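Local coordinates for vivid PAS protein VVD (Neurospora crassa, PDB 3D72) that senses blue light through a flavin bound in its LOV (PAS) domain and, as a fungal photoreceptor, forms a rapidly exchanging dimer once activated, at residues G14-I19 / V36-C41; A56-T61 / A66-R71. The protein carries 1 engineered substitution. All coordinates share one frame; numbering follows the deposited sequence.

Interaction 1: G14-I19 / V36-C41; sequences GYLIQI and VALILC. Engineered in segment 36-41: Val-36 (natural residue Cys). With FAD (flavin-adenine dinucleotide), chain C.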
# COMPACT_ATOMS: atom_id res chain seq x y z
N GLY A 14 5.25 -1.52 -1.31
CA GLY A 14 5.00 -1.09 -2.67
C GLY A 14 4.19 -2.11 -3.43
O GLY A 14 3.32 -1.75 -4.23
N TYR A 15 4.47 -3.39 -3.19
CA TYR A 15 3.75 -4.45 -3.88
C TYR A 15 2.30 -4.56 -3.41
O TYR A 15 1.42 -4.86 -4.21
CB TYR A 15 4.47 -5.79 -3.70
CG TYR A 15 5.87 -5.80 -4.29
CD1 TYR A 15 6.20 -4.98 -5.37
CD2 TYR A 15 6.85 -6.65 -3.78
CE1 TYR A 15 7.49 -4.99 -5.92
CE2 TYR A 15 8.14 -6.67 -4.33
CZ TYR A 15 8.45 -5.84 -5.39
OH TYR A 15 9.72 -5.87 -5.92
N LEU A 16 2.05 -4.29 -2.13
CA LEU A 16 0.68 -4.33 -1.63
C LEU A 16 -0.10 -3.18 -2.28
O LEU A 16 -1.25 -3.35 -2.68
CB LEU A 16 0.65 -4.19 -0.11
CG LEU A 16 1.10 -5.43 0.67
CD1 LEU A 16 1.39 -5.06 2.12
CD2 LEU A 16 0.02 -6.51 0.61
N ILE A 17 0.54 -2.02 -2.40
CA ILE A 17 -0.11 -0.88 -3.04
C ILE A 17 -0.37 -1.22 -4.51
O ILE A 17 -1.44 -0.94 -5.04
CB ILE A 17 0.79 0.39 -2.94
CG1 ILE A 17 0.82 0.86 -1.48
CG2 ILE A 17 0.27 1.50 -3.84
CD1 ILE A 17 1.90 1.88 -1.19
N GLN A 18 0.60 -1.86 -5.15
CA GLN A 18 0.44 -2.25 -6.54
C GLN A 18 -0.76 -3.17 -6.71
O GLN A 18 -1.56 -3.01 -7.64
CB GLN A 18 1.70 -2.96 -7.02
CG GLN A 18 1.61 -3.50 -8.43
CD GLN A 18 2.82 -4.32 -8.81
OE1 GLN A 18 3.96 -3.99 -8.43
NE2 GLN A 18 2.60 -5.39 -9.57
N ILE A 19 -0.89 -4.13 -5.80
CA ILE A 19 -1.99 -5.08 -5.87
C ILE A 19 -3.34 -4.39 -5.67
O ILE A 19 -4.26 -4.60 -6.45
CB ILE A 19 -1.82 -6.21 -4.82
CG1 ILE A 19 -0.66 -7.11 -5.25
CG2 ILE A 19 -3.12 -7.02 -4.69
CD1 ILE A 19 -0.23 -8.12 -4.21
N VAL A 36 -1.27 -8.79 7.65
CA VAL A 36 -1.93 -10.05 7.32
C VAL A 36 -0.91 -11.15 7.06
O VAL A 36 0.29 -10.88 6.98
CB VAL A 36 -2.79 -9.90 6.05
CG1 VAL A 36 -3.73 -8.72 6.20
CG2 VAL A 36 -1.91 -9.72 4.82
N ALA A 37 -1.38 -12.38 6.95
CA ALA A 37 -0.48 -13.50 6.66
C ALA A 37 -0.18 -13.44 5.16
O ALA A 37 -1.08 -13.55 4.33
CB ALA A 37 -1.14 -14.83 7.01
N LEU A 38 1.08 -13.25 4.82
CA LEU A 38 1.44 -13.18 3.41
C LEU A 38 2.85 -13.66 3.19
O LEU A 38 3.64 -13.70 4.13
CB LEU A 38 1.31 -11.75 2.88
CG LEU A 38 2.24 -10.65 3.40
CD1 LEU A 38 3.61 -10.74 2.73
CD2 LEU A 38 1.62 -9.28 3.10
N ILE A 39 3.13 -14.03 1.96
CA ILE A 39 4.49 -14.44 1.58
C ILE A 39 4.76 -13.95 0.17
O ILE A 39 3.85 -13.70 -0.61
CB ILE A 39 4.70 -15.97 1.66
CG1 ILE A 39 3.81 -16.70 0.65
CG2 ILE A 39 4.41 -16.46 3.07
CD1 ILE A 39 4.13 -18.19 0.56
N LEU A 40 6.04 -13.78 -0.15
CA LEU A 40 6.43 -13.34 -1.48
C LEU A 40 7.37 -14.42 -2.00
O LEU A 40 8.28 -14.84 -1.28
CB LEU A 40 7.19 -12.01 -1.42
CG LEU A 40 7.43 -11.38 -2.80
CD1 LEU A 40 6.16 -10.69 -3.29
CD2 LEU A 40 8.57 -10.37 -2.70
N CYS A 41 7.12 -14.89 -3.22
CA CYS A 41 7.94 -15.91 -3.85
C CYS A 41 8.59 -15.35 -5.11
O CYS A 41 8.00 -14.51 -5.80
CB CYS A 41 7.11 -17.14 -4.20
SG CYS A 41 6.41 -17.96 -2.74
PA FAD C . 3.15 -30.18 -8.94
O1A FAD C . 4.16 -30.61 -7.94
O2A FAD C . 3.51 -30.31 -10.38
O5B FAD C . 1.81 -30.98 -8.65
C5B FAD C . 0.61 -30.84 -9.44
C4B FAD C . -0.35 -31.95 -9.01
O4B FAD C . -1.51 -31.85 -9.85
C3B FAD C . 0.20 -33.39 -9.15
O3B FAD C . 0.11 -34.15 -7.97
C2B FAD C . -0.57 -34.00 -10.31
O2B FAD C . -0.93 -35.36 -10.21
C1B FAD C . -1.78 -33.08 -10.53
N9A FAD C . -2.02 -32.74 -11.92
C8A FAD C . -1.19 -32.09 -12.78
N7A FAD C . -1.67 -31.93 -13.99
C5A FAD C . -2.92 -32.54 -13.92
C6A FAD C . -3.96 -32.70 -14.90
N6A FAD C . -3.82 -32.26 -16.15
N1A FAD C . -5.09 -33.36 -14.53
C2A FAD C . -5.20 -33.81 -13.25
N3A FAD C . -4.30 -33.70 -12.24
C4A FAD C . -3.14 -33.04 -12.68
N1 FAD C . 0.61 -23.91 -1.47
C2 FAD C . 0.10 -24.30 -0.27
O2 FAD C . -0.28 -25.46 -0.05
N3 FAD C . -0.05 -23.35 0.75
C4 FAD C . 0.33 -22.01 0.66
O4 FAD C . 0.15 -21.24 1.64
C4X FAD C . 0.85 -21.62 -0.59
N5 FAD C . 1.27 -20.28 -0.76
C5X FAD C . 1.79 -19.92 -1.99
C6 FAD C . 2.22 -18.57 -2.18
C7 FAD C . 2.78 -18.16 -3.37
C7M FAD C . 3.18 -16.68 -3.48
C8 FAD C . 2.99 -19.08 -4.42
C8M FAD C . 3.63 -18.69 -5.74
C9 FAD C . 2.56 -20.44 -4.25
C9A FAD C . 1.97 -20.89 -3.06
N10 FAD C . 1.52 -22.25 -2.85
C10 FAD C . 1.02 -22.61 -1.61
C1' FAD C . 1.59 -23.29 -3.91
C2' FAD C . 2.85 -24.10 -4.12
O2' FAD C . 3.98 -23.25 -3.91
C3' FAD C . 2.77 -24.70 -5.55
O3' FAD C . 2.70 -23.63 -6.49
C4' FAD C . 1.52 -25.62 -5.75
O4' FAD C . 1.63 -26.75 -4.92
C5' FAD C . 1.33 -26.07 -7.21
O5' FAD C . 2.59 -26.23 -7.88
P FAD C . 3.48 -27.53 -7.75
O1P FAD C . 4.81 -27.16 -8.24
O2P FAD C . 3.42 -28.07 -6.37
O3P FAD C . 2.86 -28.63 -8.74

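Interaction 2: A56-T61 / A66-R71; sequences AFLYMT and AEVLGR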
# COMPACT_ATOMS: atom_id res chain seq x y z
N ALA A 56 2.67 -12.92 10.54
CA ALA A 56 1.37 -13.58 10.68
C ALA A 56 1.35 -14.94 9.99
O ALA A 56 0.64 -15.86 10.44
CB ALA A 56 0.26 -12.69 10.11
N PHE A 57 2.10 -15.08 8.90
CA PHE A 57 2.19 -16.35 8.19
C PHE A 57 2.96 -17.34 9.05
O PHE A 57 2.60 -18.51 9.15
CB PHE A 57 2.92 -16.18 6.85
CG PHE A 57 3.27 -17.47 6.17
CD1 PHE A 57 2.35 -18.12 5.36
CD2 PHE A 57 4.53 -18.03 6.34
CE1 PHE A 57 2.66 -19.31 4.73
CE2 PHE A 57 4.86 -19.23 5.71
CZ PHE A 57 3.93 -19.88 4.90
N LEU A 58 4.05 -16.88 9.66
CA LEU A 58 4.86 -17.74 10.51
C LEU A 58 4.05 -18.19 11.73
O LEU A 58 4.13 -19.35 12.15
CB LEU A 58 6.12 -17.01 10.97
CG LEU A 58 7.03 -16.54 9.84
CD1 LEU A 58 8.20 -15.75 10.42
CD2 LEU A 58 7.52 -17.75 9.05
N TYR A 59 3.27 -17.27 12.28
CA TYR A 59 2.45 -17.59 13.43
C TYR A 59 1.37 -18.61 13.07
O TYR A 59 1.16 -19.59 13.78
CB TYR A 59 1.78 -16.33 13.97
CG TYR A 59 0.95 -16.57 15.20
CD1 TYR A 59 -0.29 -15.96 15.36
CD2 TYR A 59 1.40 -17.42 16.21
CE1 TYR A 59 -1.06 -16.17 16.49
CE2 TYR A 59 0.64 -17.64 17.35
CZ TYR A 59 -0.58 -17.01 17.48
OH TYR A 59 -1.33 -17.22 18.61
N MET A 60 0.70 -18.36 11.95
CA MET A 60 -0.36 -19.25 11.47
C MET A 60 0.12 -20.68 11.25
O MET A 60 -0.54 -21.63 11.68
CB MET A 60 -0.95 -18.73 10.16
CG MET A 60 -2.00 -19.66 9.56
SD MET A 60 -2.49 -19.20 7.88
CE MET A 60 -1.20 -20.00 6.91
N THR A 61 1.26 -20.82 10.59
CA THR A 61 1.80 -22.14 10.26
C THR A 61 2.66 -22.81 11.32
O THR A 61 2.86 -24.02 11.28
CB THR A 61 2.62 -22.09 8.95
OG1 THR A 61 3.78 -21.27 9.13
CG2 THR A 61 1.78 -21.52 7.81
N ALA A 66 13.59 -19.19 9.31
CA ALA A 66 14.65 -20.10 8.87
C ALA A 66 14.10 -21.37 8.23
O ALA A 66 14.71 -21.93 7.32
CB ALA A 66 15.54 -20.46 10.05
N GLU A 67 12.94 -21.81 8.70
CA GLU A 67 12.32 -23.02 8.18
C GLU A 67 11.53 -22.82 6.89
O GLU A 67 11.32 -23.78 6.16
CB GLU A 67 11.40 -23.63 9.23
CG GLU A 67 12.14 -24.23 10.42
CD GLU A 67 11.20 -24.77 11.47
OE1 GLU A 67 10.27 -24.04 11.86
OE2 GLU A 67 11.40 -25.93 11.90
N VAL A 68 11.09 -21.60 6.60
CA VAL A 68 10.31 -21.39 5.39
C VAL A 68 11.04 -20.72 4.23
O VAL A 68 10.81 -21.05 3.07
CB VAL A 68 9.00 -20.61 5.68
CG1 VAL A 68 8.23 -21.29 6.81
CG2 VAL A 68 9.31 -19.17 6.02
N LEU A 69 11.93 -19.78 4.54
CA LEU A 69 12.67 -19.07 3.50
C LEU A 69 13.51 -19.97 2.61
O LEU A 69 14.23 -20.86 3.08
CB LEU A 69 13.57 -18.01 4.14
CG LEU A 69 13.05 -16.58 4.27
CD1 LEU A 69 11.60 -16.56 4.72
CD2 LEU A 69 13.94 -15.83 5.24
N GLY A 70 13.42 -19.75 1.30
CA GLY A 70 14.20 -20.52 0.35
C GLY A 70 13.54 -21.79 -0.15
O GLY A 70 14.11 -22.50 -0.98
N ARG A 71 12.35 -22.09 0.34
CA ARG A 71 11.63 -23.30 -0.05
C ARG A 71 10.37 -22.94 -0.82
O ARG A 71 9.88 -21.83 -0.74
CB ARG A 71 11.23 -24.10 1.19
CG ARG A 71 12.38 -24.40 2.14
CD ARG A 71 11.87 -24.89 3.50
NE ARG A 71 11.13 -26.14 3.41
CZ ARG A 71 10.65 -26.80 4.46
NH1 ARG A 71 9.99 -27.94 4.28
NH2 ARG A 71 10.82 -26.33 5.69

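Interaction 1: G14-I19 / V36-C41
Tyr-15 meets Leu-40, and the next helix residue, Leu-16, meets Leu-38, two places back along the strand: two apolar pairs between helix 12-21 and strand 38-42. Both methyls of Leu-40 lie along one side of the tyrosine ring: CD1 is 4.1 Å from Tyr-15 CD2, and CD2 stands equally far from Tyr-15 CE2, approaching the ring obliquely. The two side chains cross at about a right angle. A chi1 of -171° swings the Leu-40 branch away from its own N and to the helix. The second pair meets tip to tip, Leu-16 CD2 lying 4.1 Å from Leu-38 CD2. Spacings of this size mark van der Waals contact without tight interlocking, and the two segments bury just 134 Å² between them. Met-144 of strand 140-146 packs against both Tyr-15 and Leu-16, so the helix rests on the outer surface of the antiparallel PAS sheet, as an N-terminal cap on the LOV core. On its other surface the strand meets the flavin. Ile-39 CD1 comes to 3.4 Å from FAD C6, and its CG1 also lies beside that atom; Cys-41 SG sits 3.6 Å from the ring methyl C7M. Leu-38 and Leu-40 thus turn to the helix while Ile-39 and Cys-41 line the cofactor pocket. Polar links run within each element or to its neighbours: Gln-18 N bonds to Gly-14 O inside the helix, and Leu-40 pairs through its backbone with strand 50-53. Engineered Val-36 precedes the strand, its carbonyl O accepting a hydrogen bond from Ser-54 OG.

Interaction 2: A56-T61 / A66-R71
Val-68 is shared between Phe-57 and Leu-58, one methyl to each, and has somewhat more surface covered than those two together. Its CG1 lies 4.1 Å from Phe-57 CE2, at the edge of the ring and near the ring plane, and the two side chains slide past each other in opposite directions. CG2 takes the closer partner, Leu-58 CD2 at 3.8 Å. A chi1 of -53° sets CG1 anti to the carbonyl carbon and CG2 between that carbon and the backbone N, which splits the fork between the two residues of helix 55-61. Ala-53 of strand 50-53 touches both Leu-58 and Val-68.

Phe-57 is also covered on one face by Thr-61 CG2, 3.9 Å above the ring plane and offset toward the rim. The same threonine turns its hydroxyl back on the helix: OG1 donates to Phe-57 O over 3.0 Å, while Thr-61 N reaches that oxygen from the opposite face of the carbonyl plane. Beyond Val-68 the chain leaves the helix in a type II turn from Val-68 to Arg-71, with Gly-70 at a positive phi. Arg-71 NH2 folds back to Glu-67 O, 2.6 Å away and in the carbonyl plane, tying the end of helix 65-68 to the turn.

These short helices belong to the PAS fold's helical side, and the Phe-57 side chain lies about 4 Å from the bound FAD. Because the link between the segments is purely apolar, it depends on shape and burial, while directional bonds run within each segment or elsewhere, as in the Glu-67 salt bridge to Lys-119.

Overall arrangement
From the N terminus, helix 12-21 comes first; a mostly irregular connection of 16 residues then leads to strand 38-42, and interaction 1 closes that loop. The chain continues through strand 50-53 into helix 55-61, where interaction 2 opens and closes after a connection of only four residues to 66-71. The two loops follow in series, neither nested nor crossed. Their centres lie 15 Å apart, yet they touch: Ile-39 CG2 packs 3.5 Å from Phe-57 CG, and Ala-56 CB meets the backbone of Val-36 and Ala-37. Strand 38-42 therefore lies between helix 12-21 and helix 55-61, which in turn meets the 66-71 segment through interaction 2.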